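Local structure of putative short-chain oxidoreductase (Thermus thermophilus, 2YUT) at residues A[91-94]-A[95-99]. The protein binds NADP(+) and is probably an oxidoreductase of the short-chain dehydrogenase/reductase family. Numbering follows the deposited sequence.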
# COMPACT_ATOMS: atom_id res chain seq x y z
N GLU A 91 -3.10 -5.73 -7.82
CA GLU A 91 -3.15 -6.86 -6.92
C GLU A 91 -1.87 -7.70 -6.97
O GLU A 91 -1.41 -8.20 -5.94
CB GLU A 91 -4.37 -7.73 -7.24
CG GLU A 91 -5.68 -6.96 -7.11
CD GLU A 91 -6.87 -7.75 -7.59
OE1 GLU A 91 -7.17 -8.80 -6.99
OE2 GLU A 91 -7.50 -7.31 -8.58
N GLU A 92 -1.29 -7.84 -8.16
CA GLU A 92 -0.05 -8.61 -8.32
C GLU A 92 1.10 -7.91 -7.60
O GLU A 92 1.93 -8.56 -6.96
CB GLU A 92 0.31 -8.77 -9.80
CG GLU A 92 -0.74 -9.49 -10.62
CD GLU A 92 -0.29 -9.78 -12.04
OE1 GLU A 92 0.25 -8.86 -12.69
OE2 GLU A 92 -0.49 -10.92 -12.50
N MSE A 93 1.14 -6.58 -7.71
CA MSE A 93 2.18 -5.79 -7.08
C MSE A 93 2.10 -5.86 -5.56
O MSE A 93 3.12 -6.04 -4.89
CB MSE A 93 2.08 -4.33 -7.54
CG MSE A 93 2.54 -4.09 -8.98
SE MSE A 93 4.42 -4.58 -9.28
CE MSE A 93 4.12 -6.27 -10.17
N LEU A 94 0.89 -5.72 -5.02
CA LEU A 94 0.69 -5.78 -3.58
C LEU A 94 1.03 -7.17 -3.05
O LEU A 94 1.60 -7.30 -1.97
CB LEU A 94 -0.77 -5.43 -3.23
CG LEU A 94 -1.11 -3.94 -3.10
CD1 LEU A 94 -0.38 -3.36 -1.90
CD2 LEU A 94 -0.72 -3.18 -4.36
N ALA A 95 0.68 -8.20 -3.80
CA ALA A 95 0.97 -9.57 -3.39
C ALA A 95 2.48 -9.80 -3.35
O ALA A 95 3.02 -10.30 -2.36
CB ALA A 95 0.32 -10.56 -4.35
N ALA A 96 3.16 -9.43 -4.43
CA ALA A 96 4.61 -9.62 -4.52
C ALA A 96 5.41 -8.82 -3.50
O ALA A 96 6.31 -9.37 -2.86
CB ALA A 96 5.09 -9.30 -5.93
N HIS A 97 5.07 -7.54 -3.33
CA HIS A 97 5.81 -6.69 -2.40
C HIS A 97 5.36 -6.68 -0.94
O HIS A 97 6.19 -6.76 -0.03
CB HIS A 97 5.82 -5.24 -2.88
CG HIS A 97 6.50 -5.03 -4.19
ND1 HIS A 97 5.88 -5.26 -5.40
CD2 HIS A 97 7.75 -4.59 -4.48
CE1 HIS A 97 6.71 -4.96 -6.38
NE2 HIS A 97 7.85 -4.55 -5.85
N LEU A 98 4.05 -6.58 -0.72
CA LEU A 98 3.51 -6.49 0.64
C LEU A 98 3.11 -7.79 1.32
O LEU A 98 3.51 -8.04 2.46
CB LEU A 98 2.31 -5.53 0.65
CG LEU A 98 1.59 -5.33 1.99
CD1 LEU A 98 2.53 -4.65 2.97
CD2 LEU A 98 0.34 -4.48 1.78
N LEU A 99 2.31 -8.61 0.65
CA LEU A 99 1.88 -9.86 1.25
C LEU A 99 3.05 -10.79 1.55
O LEU A 99 3.07 -11.43 2.60
CB LEU A 99 0.85 -10.56 0.36
CG LEU A 99 -0.46 -9.78 0.11
CD1 LEU A 99 -1.45 -10.68 -0.58
CD2 LEU A 99 -1.05 -9.28 1.43
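His97 grips the carbonyl of Met93, one turn back in helix 89-107, with two donors. Its backbone N donates the usual helical bond to Met93 O, and its ring adds a second: ND1 sits 2.9 Å from Met93 O. The two donors arrive from opposite faces of the carbonyl plane, while the oxygen lies in the imidazole plane. With CG beside the backbone N (chi1 -62°), the ring is swung back along the helix, where its CE1 edge meets the selenium of selenomethionine Met93, SE to CE1 3.7 Å. Without the ring, as with an alanine here, Met93 O would probably lose its imidazole donor and a gap would probably open beside the selenium. Leu94 O is also doubly used, by Leu98 N at 2.8 Å and Leu99 N at 3.0 Å; the second bond is the straighter, at 162°, and marks a pi-type turn. Ala95 N donates to Glu91 O and Ala96 N to Glu92 O. Leu94 CD1 lies 3.9 Å from Leu98 CD2, side by side where both leucines pack against the second subunit. The ring of Tyr134 meets the imidazole with their planes at about 90°, and His97 touches the NADP, making this turn a wall of the cofactor pocket in an SDR Rossmann fold.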